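Local coordinates for protein TRAP-type transporter, periplasmic component (Cupriavidus necator, PDB 4P8B) that binds (2S)-2-acetolactate in the periplasm and probably delivers it to the membrane components of a TRAP transporter, at residues N109-P114 against A241-F246; F115-P118 against A122-A125; P204-G209 against Y227-K232; S219-A224 against P289-M294. One frame throughout, in Å; residues are numbered along the deposited sequence. Where two conformers were deposited one is given.

Interaction 1: residues N109-P114 against A241-F246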
loop_
_atom_site.group_PDB
_atom_site.type_symbol
_atom_site.label_atom_id
_atom_site.label_comp_id
_atom_site.label_asym_id
_atom_site.label_seq_id
_atom_site.Cartn_x
_atom_site.Cartn_y
_atom_site.Cartn_z
ATOM N N ASN A 109 3.460 0.849 -10.313
ATOM C CA ASN A 109 2.081 0.633 -10.739
ATOM C C ASN A 109 1.745 -0.862 -10.938
ATOM O O ASN A 109 0.586 -1.220 -10.999
ATOM C CB ASN A 109 1.774 1.381 -12.030
ATOM C CG ASN A 109 1.642 2.871 -11.842
ATOM O OD1 ASN A 109 0.722 3.343 -11.188
ATOM N ND2 ASN A 109 2.546 3.622 -12.453
ATOM N N LEU A 110 2.754 -1.718 -11.034
ATOM C CA LEU A 110 2.523 -3.138 -11.215
ATOM C C LEU A 110 1.573 -3.689 -10.158
ATOM O O LEU A 110 0.666 -4.470 -10.467
ATOM C CB LEU A 110 3.854 -3.880 -11.184
ATOM C CG LEU A 110 3.834 -5.354 -11.563
ATOM C CD1 LEU A 110 5.117 -5.744 -12.278
ATOM C CD2 LEU A 110 3.653 -6.221 -10.329
ATOM N N PHE A 111 1.738 -3.257 -8.909
ATOM C CA PHE A 111 0.909 -3.753 -7.837
ATOM C C PHE A 111 -0.516 -3.189 -7.856
ATOM O O PHE A 111 -1.415 -3.694 -7.152
ATOM C CB PHE A 111 1.566 -3.486 -6.464
ATOM C CG PHE A 111 2.910 -4.137 -6.314
ATOM C CD1 PHE A 111 3.005 -5.519 -6.137
ATOM C CD2 PHE A 111 4.077 -3.398 -6.372
ATOM C CE1 PHE A 111 4.229 -6.126 -6.008
ATOM C CE2 PHE A 111 5.309 -4.025 -6.253
ATOM C CZ PHE A 111 5.377 -5.375 -6.065
ATOM N N SER A 112 -0.712 -2.153 -8.673
ATOM C CA SER A 112 -2.003 -1.507 -8.836
ATOM C C SER A 112 -2.762 -2.011 -10.060
ATOM O O SER A 112 -3.842 -1.529 -10.332
ATOM C CB SER A 112 -1.819 0.006 -8.956
ATOM O OG SER A 112 -1.200 0.479 -7.768
ATOM N N LEU A 113 -2.208 -2.943 -10.828
ATOM C CA LEU A 113 -2.945 -3.475 -11.975
ATOM C C LEU A 113 -4.170 -4.243 -11.507
ATOM O O LEU A 113 -4.056 -5.156 -10.697
ATOM C CB LEU A 113 -2.062 -4.414 -12.784
ATOM C CG LEU A 113 -0.928 -3.770 -13.569
ATOM C CD1 LEU A 113 0.023 -4.855 -14.075
ATOM C CD2 LEU A 113 -1.470 -2.944 -14.723
ATOM N N PRO A 114 -5.355 -3.880 -12.013
ATOM C CA PRO A 114 -6.571 -4.483 -11.443
ATOM C C PRO A 114 -6.653 -5.983 -11.729
ATOM O O PRO A 114 -6.528 -6.416 -12.864
ATOM C CB PRO A 114 -7.707 -3.694 -12.120
ATOM C CG PRO A 114 -7.082 -3.090 -13.364
ATOM C CD PRO A 114 -5.641 -2.830 -12.993
ATOM N N ALA A 241 -3.398 -5.012 -4.239
ATOM C CA ALA A 241 -2.824 -4.935 -2.904
ATOM C C ALA A 241 -1.571 -4.093 -2.981
ATOM O O ALA A 241 -0.765 -4.291 -3.887
ATOM C CB ALA A 241 -2.502 -6.293 -2.337
ATOM N N ASP A 242 -1.378 -3.186 -2.029
ATOM C CA ASP A 242 -0.149 -2.422 -1.974
ATOM C C ASP A 242 0.800 -2.989 -0.931
ATOM O O ASP A 242 0.472 -3.002 0.276
ATOM C CB ASP A 242 -0.360 -0.883 -1.806
ATOM C CG ASP A 242 -1.177 -0.468 -0.590
ATOM O OD1 ASP A 242 -2.228 -1.079 -0.289
ATOM O OD2 ASP A 242 -0.815 0.582 0.010
ATOM N N PRO A 243 1.967 -3.450 -1.372
ATOM C CA PRO A 243 3.040 -3.727 -0.423
ATOM C C PRO A 243 3.637 -2.438 0.067
ATOM O O PRO A 243 3.366 -1.363 -0.466
ATOM C CB PRO A 243 4.015 -4.568 -1.241
ATOM C CG PRO A 243 3.757 -4.226 -2.663
ATOM C CD PRO A 243 2.381 -3.658 -2.772
ATOM N N LEU A 244 4.468 -2.567 1.092
ATOM C CA LEU A 244 5.270 -1.464 1.586
ATOM C C LEU A 244 6.717 -1.740 1.292
ATOM O O LEU A 244 7.115 -2.893 1.186
ATOM C CB LEU A 244 5.083 -1.290 3.098
ATOM C CG LEU A 244 3.665 -1.123 3.616
ATOM C CD1 LEU A 244 3.642 -1.107 5.138
ATOM C CD2 LEU A 244 3.006 0.115 3.034
ATOM N N ILE A 245 7.521 -0.681 1.204
ATOM C CA ILE A 245 8.962 -0.813 1.047
ATOM C C ILE A 245 9.653 0.061 2.084
ATOM O O ILE A 245 9.303 1.231 2.284
ATOM C CB ILE A 245 9.434 -0.423 -0.372
ATOM C CG1 ILE A 245 8.633 -1.204 -1.422
ATOM C CG2 ILE A 245 10.928 -0.680 -0.531
ATOM C CD1 ILE A 245 8.974 -0.816 -2.860
ATOM N N PHE A 246 10.642 -0.551 2.732
ATOM C CA PHE A 246 11.518 0.092 3.707
ATOM C C PHE A 246 12.704 0.662 2.924
ATOM O O PHE A 246 13.411 -0.104 2.246
ATOM C CB PHE A 246 12.021 -0.950 4.730
ATOM C CG PHE A 246 10.967 -1.499 5.659
ATOM C CD1 PHE A 246 9.968 -2.320 5.195
ATOM C CD2 PHE A 246 11.009 -1.209 7.022
ATOM C CE1 PHE A 246 9.028 -2.817 6.045
ATOM C CE2 PHE A 246 10.062 -1.708 7.875
ATOM C CZ PHE A 246 9.079 -2.502 7.400
#
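Phe111, in the 3-10 turn 109-112, lies against Pro243 of strand 241-249. Its CB starts between two neighbours of that strand, 3.6 Å from Ala241 O and 3.8 Å from Pro243 CD. Next along, CG meets the same Pro243 CD at 3.6 Å, the closest carbon pair between the two segments. With CG anti to its own carbonyl carbon (chi1 -60°), the ring is carried out over the proline, and from there every ring atom has Pro243 CG as a neighbour, CZ at the far end at 3.9 Å. Pro243 CG sits almost exactly above the ring centre, 3.6 Å from the centroid and 4° off the normal: a CH-pi contact. In the conformer given, Leu110 CD2 lies toward the rim of the opposite face. This strand belongs to the five-stranded mixed sheet of a type 2 periplasmic-binding-protein fold, where it runs antiparallel between 93-97 and 144-154. Ser97 and Asn152 on those neighbours, together with Arg155, bind the carboxylate of Asp242, a residue of the acetolactate pocket. Asp242 turns its carboxylate away from the turn, while Pro243 beside it faces Phe111. Thr98 and Ile135 add further cover to the phenylalanine. Nearer the backbone, Phe111 O and Ala241 O approach to 3.4 Å; both are acceptors, and the pair is a contact without a bond.

Interaction 2: residues F115-P118 against A122-A125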
loop_
_atom_site.group_PDB
_atom_site.type_symbol
_atom_site.label_atom_id
_atom_site.label_comp_id
_atom_site.label_asym_id
_atom_site.label_seq_id
_atom_site.Cartn_x
_atom_site.Cartn_y
_atom_site.Cartn_z
ATOM N N PHE A 115 -6.799 -6.763 -10.661
ATOM C CA PHE A 115 -6.996 -8.208 -10.697
ATOM C C PHE A 115 -5.791 -8.987 -11.189
ATOM O O PHE A 115 -5.910 -10.067 -11.749
ATOM C CB PHE A 115 -8.317 -8.556 -11.411
ATOM C CG PHE A 115 -9.497 -7.887 -10.761
ATOM C CD1 PHE A 115 -10.004 -8.384 -9.562
ATOM C CD2 PHE A 115 -10.017 -6.719 -11.259
ATOM C CE1 PHE A 115 -11.028 -7.756 -8.921
ATOM C CE2 PHE A 115 -11.050 -6.091 -10.613
ATOM C CZ PHE A 115 -11.532 -6.599 -9.441
ATOM N N LEU A 116 -4.604 -8.448 -10.924
ATOM C CA LEU A 116 -3.355 -9.181 -11.145
ATOM C C LEU A 116 -3.144 -10.334 -10.165
ATOM O O LEU A 116 -2.708 -11.398 -10.555
ATOM C CB LEU A 116 -2.158 -8.236 -11.032
ATOM C CG LEU A 116 -0.775 -8.874 -11.172
ATOM C CD1 LEU A 116 -0.507 -9.384 -12.571
ATOM C CD2 LEU A 116 0.303 -7.870 -10.777
HETATM N N MSE A 117 -3.432 -10.110 -8.885
HETATM C CA MSE A 117 -3.025 -11.030 -7.826
HETATM C C MSE A 117 -4.224 -11.675 -7.131
HETATM O O MSE A 117 -4.970 -10.993 -6.430
HETATM C CB MSE A 117 -2.224 -10.268 -6.774
HETATM C CG MSE A 117 -0.941 -9.662 -7.300
HETATM SE SE MSE A 117 0.035 -8.628 -6.008
HETATM C CE MSE A 117 -1.170 -7.114 -5.855
ATOM N N PRO A 118 -4.396 -12.988 -7.274
ATOM C CA PRO A 118 -5.588 -13.615 -6.669
ATOM C C PRO A 118 -5.553 -13.766 -5.151
ATOM O O PRO A 118 -6.612 -13.882 -4.531
ATOM C CB PRO A 118 -5.622 -15.012 -7.292
ATOM C CG PRO A 118 -4.865 -14.897 -8.551
ATOM C CD PRO A 118 -3.793 -13.845 -8.310
ATOM N N ALA A 122 0.212 -14.994 -4.254
ATOM C CA ALA A 122 0.542 -14.278 -5.480
ATOM C C ALA A 122 1.354 -13.036 -5.178
ATOM O O ALA A 122 2.327 -12.751 -5.872
ATOM C CB ALA A 122 -0.725 -13.930 -6.248
ATOM N N LEU A 123 0.964 -12.278 -4.164
ATOM C CA LEU A 123 1.725 -11.110 -3.794
ATOM C C LEU A 123 3.138 -11.512 -3.372
ATOM O O LEU A 123 4.132 -10.889 -3.782
ATOM C CB LEU A 123 0.984 -10.369 -2.664
ATOM C CG LEU A 123 1.648 -9.161 -2.006
ATOM C CD1 LEU A 123 2.080 -8.148 -3.024
ATOM C CD2 LEU A 123 0.731 -8.513 -0.974
ATOM N N ASP A 124 3.241 -12.557 -2.555
ATOM C CA ASP A 124 4.543 -13.013 -2.087
ATOM C C ASP A 124 5.399 -13.495 -3.251
ATOM O O ASP A 124 6.616 -13.342 -3.228
ATOM C CB ASP A 124 4.389 -14.120 -1.033
ATOM C CG ASP A 124 3.878 -13.591 0.303
ATOM O OD1 ASP A 124 4.035 -12.382 0.574
ATOM O OD2 ASP A 124 3.365 -14.410 1.090
ATOM N N ALA A 125 4.780 -14.098 -4.266
ATOM C CA ALA A 125 5.533 -14.557 -5.435
ATOM C C ALA A 125 6.191 -13.391 -6.153
ATOM O O ALA A 125 7.231 -13.567 -6.775
ATOM C CB ALA A 125 4.646 -15.336 -6.379
#
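Residues 115-118 form an irregular approach to helix 120-127, and the chain doubles back so that the CA atoms of Met117 and Ala122 come within 5.4 Å. Met117, a selenomethionine, carries most of the contact. Its CB faces Ala122 CB at 4.0 Å, and the side chain then runs on past the alanine toward Leu123. CG lies anti to the carbonyl carbon, and the bend at chi3 (-70°) turns the methyl aside, leaving SE to do the touching. SE rests 3.6 Å from Leu123 CD1 and 3.7 Å from Leu123 CA, so it reaches the helix backbone as well as the leucine branch. The arrangement is a short loop folded onto the first turns of the helix it leads into; Asp119 at the helix start bonds through OD1 to the backbone N of Ala122. On the outer side, CD of the exposed Pro118 packs on Ala122 CB at 3.7 Å, which places the buried alanine methyl against both loop residues. Ile339 of the C-terminal helix 329-340 touches Met117, Pro118 and Ala122, and Leu126 adds a further apolar neighbour to Met117.

Interaction 3: residues P204-G209 against Y227-K232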
loop_
_atom_site.group_PDB
_atom_site.type_symbol
_atom_site.label_atom_id
_atom_site.label_comp_id
_atom_site.label_asym_id
_atom_site.label_seq_id
_atom_site.Cartn_x
_atom_site.Cartn_y
_atom_site.Cartn_z
ATOM N N PRO A 204 -12.029 14.017 6.329
ATOM C CA PRO A 204 -13.203 14.888 6.411
ATOM C C PRO A 204 -14.180 14.643 5.266
ATOM O O PRO A 204 -15.371 14.870 5.408
ATOM C CB PRO A 204 -12.610 16.311 6.341
ATOM C CG PRO A 204 -11.251 16.114 5.702
ATOM C CD PRO A 204 -10.784 14.804 6.239
ATOM N N ALA A 205 -13.654 14.228 4.125
ATOM C CA ALA A 205 -14.495 13.967 2.964
ATOM C C ALA A 205 -15.447 12.793 3.242
ATOM O O ALA A 205 -16.622 12.831 2.868
ATOM C CB ALA A 205 -13.634 13.686 1.740
HETATM N N MSE A 206 -14.952 11.765 3.919
HETATM C CA MSE A 206 -15.827 10.647 4.298
HETATM C C MSE A 206 -16.818 11.065 5.376
HETATM O O MSE A 206 -17.994 10.683 5.336
HETATM C CB MSE A 206 -15.024 9.470 4.811
HETATM C CG MSE A 206 -14.242 8.766 3.746
HETATM SE SE MSE A 206 -13.235 7.229 4.417
HETATM C CE MSE A 206 -11.887 8.154 5.427
ATOM N N ALA A 207 -16.368 11.867 6.331
ATOM C CA ALA A 207 -17.221 12.278 7.451
ATOM C C ALA A 207 -18.389 13.123 6.961
ATOM O O ALA A 207 -19.499 13.019 7.487
ATOM C CB ALA A 207 -16.418 13.057 8.490
ATOM N N SER A 208 -18.149 13.985 5.976
ATOM C CA SER A 208 -19.204 14.882 5.496
ATOM C C SER A 208 -20.080 14.271 4.406
ATOM O O SER A 208 -21.105 14.841 4.043
ATOM C CB SER A 208 -18.600 16.157 4.922
ATOM O OG SER A 208 -17.956 15.867 3.688
ATOM N N GLY A 209 -19.652 13.159 3.832
ATOM C CA GLY A 209 -20.342 12.602 2.687
ATOM C C GLY A 209 -19.928 13.197 1.349
ATOM O O GLY A 209 -20.535 12.882 0.322
ATOM N N TYR A 227 -16.050 2.614 9.618
ATOM C CA TYR A 227 -17.494 2.493 9.794
ATOM C C TYR A 227 -18.075 3.687 10.538
ATOM O O TYR A 227 -19.266 3.935 10.451
ATOM C CB TYR A 227 -17.876 1.189 10.518
ATOM C CG TYR A 227 -17.020 0.891 11.714
ATOM C CD1 TYR A 227 -17.329 1.388 12.980
ATOM C CD2 TYR A 227 -15.870 0.129 11.574
ATOM C CE1 TYR A 227 -16.500 1.113 14.065
ATOM C CE2 TYR A 227 -15.059 -0.148 12.639
ATOM C CZ TYR A 227 -15.363 0.338 13.879
ATOM O OH TYR A 227 -14.537 0.045 14.940
ATOM N N THR A 228 -17.261 4.428 11.284
ATOM C CA THR A 228 -17.727 5.621 11.984
ATOM C C THR A 228 -17.819 6.845 11.080
ATOM O O THR A 228 -18.372 7.873 11.487
ATOM C CB THR A 228 -16.878 5.971 13.222
ATOM O OG1 THR A 228 -15.582 6.444 12.824
ATOM C CG2 THR A 228 -16.753 4.760 14.143
ATOM N N VAL A 229 -17.296 6.733 9.865
ATOM C CA VAL A 229 -17.420 7.789 8.859
ATOM C C VAL A 229 -18.104 7.233 7.606
ATOM O O VAL A 229 -17.657 7.433 6.472
ATOM C CB VAL A 229 -16.076 8.486 8.553
ATOM C CG1 VAL A 229 -15.665 9.373 9.746
ATOM C CG2 VAL A 229 -14.989 7.493 8.224
ATOM N N GLY A 230 -19.196 6.521 7.860
ATOM C CA GLY A 230 -20.137 6.123 6.832
ATOM C C GLY A 230 -19.843 4.860 6.076
ATOM O O GLY A 230 -20.647 4.485 5.230
ATOM N N GLN A 231 -18.751 4.181 6.370
ATOM C CA GLN A 231 -18.335 3.069 5.527
ATOM C C GLN A 231 -18.975 1.791 6.050
ATOM O O GLN A 231 -18.347 1.005 6.764
ATOM C CB GLN A 231 -16.820 2.987 5.469
ATOM C CG GLN A 231 -16.189 4.277 4.973
ATOM C CD GLN A 231 -16.822 4.778 3.702
ATOM O OE1 GLN A 231 -16.739 4.115 2.673
ATOM N NE2 GLN A 231 -17.456 5.927 3.751
ATOM N N LYS A 232 -20.213 1.569 5.622
ATOM C CA LYS A 232 -21.049 0.503 6.185
ATOM C C LYS A 232 -21.286 -0.661 5.242
ATOM O O LYS A 232 -21.899 -1.651 5.641
ATOM C CB LYS A 232 -22.352 1.103 6.713
ATOM C CG LYS A 232 -22.051 2.003 7.938
ATOM C CD LYS A 232 -23.216 2.843 8.393
ATOM C CE LYS A 232 -22.796 3.803 9.494
ATOM N NZ LYS A 232 -22.072 3.107 10.601
#
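Behind the acetolactate pocket, the end of helix 199-208 packs on the turn that leads into strand 233-235, with Met206 as the buried link: its side chain is about 6 Å from that of Arg176 and about 7 Å from that of Asn216, both ligand-binding. Val229 is the residue of the turn that carries most of the contact with the helix. Its two methyls divide between neighbouring helix residues, CG2 meeting Met206 CB at 3.9 Å and CG1 meeting Ala207 CB at 4.0 Å; chi1 of -72° turns one methyl to each. Farther out, the selenium of Met206, a selenomethionine, passes 4.2 Å from Gln231 CG. In the turn Gly230 takes a positive phi, and Gln231 is the centre of an inverse gamma turn. Gln231 folds back on the turn, its NE2 giving Val229 O a nearly straight bond of 3.1 Å (177° at the hydrogen) that lies in its own amide plane, while OE1 bonds to Ser158 OG; both ends of the amide are thus held. Lys232 NZ closes the other side of the turn on Tyr227 O at 2.9 Å. Leu226 and Gln214 also touch Met206, whereas Ala207 lies at the exposed margin.

Interaction 4: residues S219-A224 against P289-M294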
loop_
_atom_site.group_PDB
_atom_site.type_symbol
_atom_site.label_atom_id
_atom_site.label_comp_id
_atom_site.label_asym_id
_atom_site.label_seq_id
_atom_site.Cartn_x
_atom_site.Cartn_y
_atom_site.Cartn_z
ATOM N N SER A 219 -6.906 -3.830 7.613
ATOM C CA SER A 219 -6.302 -3.344 8.842
ATOM C C SER A 219 -6.386 -1.821 8.977
ATOM O O SER A 219 -6.408 -1.303 10.088
ATOM C CB SER A 219 -4.857 -3.815 8.960
ATOM O OG SER A 219 -4.069 -3.290 7.913
ATOM N N VAL A 220 -6.432 -1.129 7.850
ATOM C CA VAL A 220 -6.588 0.314 7.786
ATOM C C VAL A 220 -8.048 0.669 8.051
ATOM O O VAL A 220 -8.327 1.529 8.886
ATOM C CB VAL A 220 -6.102 0.842 6.438
ATOM C CG1 VAL A 220 -6.380 2.318 6.297
ATOM C CG2 VAL A 220 -4.603 0.549 6.267
ATOM N N PHE A 221 -8.984 -0.036 7.411
ATOM C CA PHE A 221 -10.420 0.148 7.682
ATOM C C PHE A 221 -10.680 0.010 9.165
ATOM O O PHE A 221 -11.387 0.818 9.772
ATOM C CB PHE A 221 -11.196 -0.922 6.884
ATOM C CG PHE A 221 -12.691 -0.821 6.990
ATOM C CD1 PHE A 221 -13.351 -1.354 8.083
ATOM C CD2 PHE A 221 -13.423 -0.178 6.010
ATOM C CE1 PHE A 221 -14.732 -1.282 8.172
ATOM C CE2 PHE A 221 -14.813 -0.083 6.121
ATOM C CZ PHE A 221 -15.445 -0.633 7.183
ATOM N N ALA A 222 -10.098 -1.013 9.774
ATOM C CA ALA A 222 -10.329 -1.291 11.193
ATOM C C ALA A 222 -9.708 -0.254 12.116
ATOM O O ALA A 222 -10.379 0.283 12.984
ATOM C CB ALA A 222 -9.821 -2.678 11.549
ATOM N N ALA A 223 -8.423 0.052 11.926
ATOM C CA ALA A 223 -7.721 0.919 12.871
ATOM C C ALA A 223 -8.178 2.361 12.731
ATOM O O ALA A 223 -8.147 3.111 13.704
ATOM C CB ALA A 223 -6.211 0.811 12.695
ATOM N N ALA A 224 -8.613 2.754 11.540
ATOM C CA ALA A 224 -9.195 4.069 11.328
ATOM C C ALA A 224 -10.702 4.073 11.627
ATOM O O ALA A 224 -11.337 5.121 11.519
ATOM C CB ALA A 224 -8.944 4.539 9.904
ATOM N N PRO A 289 -11.849 -13.982 9.697
ATOM C CA PRO A 289 -12.350 -13.471 10.976
ATOM C C PRO A 289 -12.247 -11.957 11.094
ATOM O O PRO A 289 -13.099 -11.347 11.740
ATOM C CB PRO A 289 -11.427 -14.124 12.015
ATOM C CG PRO A 289 -10.772 -15.258 11.322
ATOM C CD PRO A 289 -10.750 -14.949 9.868
ATOM N N ALA A 290 -11.243 -11.340 10.478
ATOM C CA ALA A 290 -11.073 -9.922 10.665
ATOM C C ALA A 290 -12.248 -9.153 10.074
ATOM O O ALA A 290 -12.672 -8.148 10.631
ATOM C CB ALA A 290 -9.761 -9.465 10.059
ATOM N N TRP A 291 -12.763 -9.600 8.935
ATOM C CA TRP A 291 -13.945 -8.943 8.376
ATOM C C TRP A 291 -15.210 -9.252 9.188
ATOM O O TRP A 291 -16.096 -8.406 9.301
ATOM C CB TRP A 291 -14.117 -9.286 6.885
ATOM C CG TRP A 291 -13.205 -8.459 6.017
ATOM C CD1 TRP A 291 -12.197 -8.905 5.203
ATOM C CD2 TRP A 291 -13.221 -7.034 5.891
ATOM N NE1 TRP A 291 -11.584 -7.838 4.585
ATOM C CE2 TRP A 291 -12.189 -6.678 5.001
ATOM C CE3 TRP A 291 -13.990 -6.019 6.468
ATOM C CZ2 TRP A 291 -11.934 -5.353 4.653
ATOM C CZ3 TRP A 291 -13.722 -4.705 6.129
ATOM C CH2 TRP A 291 -12.688 -4.387 5.230
ATOM N N LYS A 292 -15.286 -10.432 9.787
ATOM C CA LYS A 292 -16.408 -10.725 10.670
ATOM C C LYS A 292 -16.398 -9.779 11.858
ATOM O O LYS A 292 -17.456 -9.389 12.358
ATOM C CB LYS A 292 -16.348 -12.178 11.125
ATOM C CG LYS A 292 -16.597 -13.156 9.990
ATOM C CD LYS A 292 -16.463 -14.601 10.450
ATOM C CE LYS A 292 -16.648 -15.571 9.288
ATOM N NZ LYS A 292 -16.416 -16.992 9.695
ATOM N N ASP A 293 -15.213 -9.405 12.324
ATOM C CA ASP A 293 -15.102 -8.426 13.396
ATOM C C ASP A 293 -15.748 -7.097 13.003
ATOM O O ASP A 293 -16.322 -6.405 13.844
ATOM C CB ASP A 293 -13.634 -8.216 13.782
ATOM C CG ASP A 293 -13.027 -9.444 14.432
ATOM O OD1 ASP A 293 -13.796 -10.257 14.989
ATOM O OD2 ASP A 293 -11.783 -9.587 14.378
HETATM N N MSE A 294 -15.653 -6.736 11.732
HETATM C CA MSE A 294 -16.225 -5.489 11.228
HETATM C C MSE A 294 -17.734 -5.626 11.077
HETATM O O MSE A 294 -18.476 -4.697 11.388
HETATM C CB MSE A 294 -15.600 -5.143 9.887
HETATM C CG MSE A 294 -14.126 -4.886 9.959
HETATM SE SE MSE A 294 -13.610 -3.467 11.161
HETATM C CE MSE A 294 -13.128 -4.556 12.690
#
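Phe221, Met294 and Trp291 have the most surface buried where helix 218-223 meets helix 289-295. Phe221 projects from its helix with CG anti to the backbone N (chi1 -177°), and its ring is approached from two directions by two residues of the other helix. Over one face comes the indole: the edge of Trp291 points at the phenyl in a T-shaped pair, centroids 5.3 Å apart and planes at 61°. Trp291 CZ3 makes the nearest approach, 3.9 Å from Phe221 CD1 and offset toward the rim of the phenyl, while CH2 lies 4.0 Å from Phe221 CG. At the phenyl edge, close to its plane, sits the selenium of Met294, a selenomethionine: SE is 3.7 Å from Phe221 CD1, a Met-aromatic contact made at the rim. Segments 219-223 and 289-294 run in roughly the same direction, at 31°, with axes 10.7 Å apart at closest, a spacing filled by these large side chains and the small Ala222. Both helices flank the four-stranded mixed sheet of the periplasmic-binding-protein fold, and Val234 of its strand 233-235 touches both Phe221 and Trp291. Bends at chi2 and chi3 fold the Met294 chain back, so that SE also reaches Ala222 CB at 3.9 Å and CE lies 4.0 Å from the same methyl. Gln218, one turn before Ala222, packs on both Trp291 and Met294. The phenyl side chain itself is about 6 Å from that of Asn216, which binds the acetolactate.

How the interactions relate
Interactions 1 and 2 form one continuous buried region: Met117 CE reaches Ala241 N at 3.5 Å, and Leu110 O meets Leu116 CD2, so the loop 109-118 joins the strand to helix 120-127. Interactions 3 and 4 form a second cluster, where Phe221 touches Gln231 and Tyr227, and Met294 SE also meets Tyr227. Interaction 1 lies deepest, its centre about 6 Å from the centre of the chain, against about 21 Å for that of interaction 3, which is partly exposed. Chemistry follows place: a CH-pi contact in interaction 1, aliphatic and selenium contacts in interaction 2, an aromatic-selenium cluster in interaction 4, and in interaction 3 valine packing on a turn braced by side-chain hydrogen bonds.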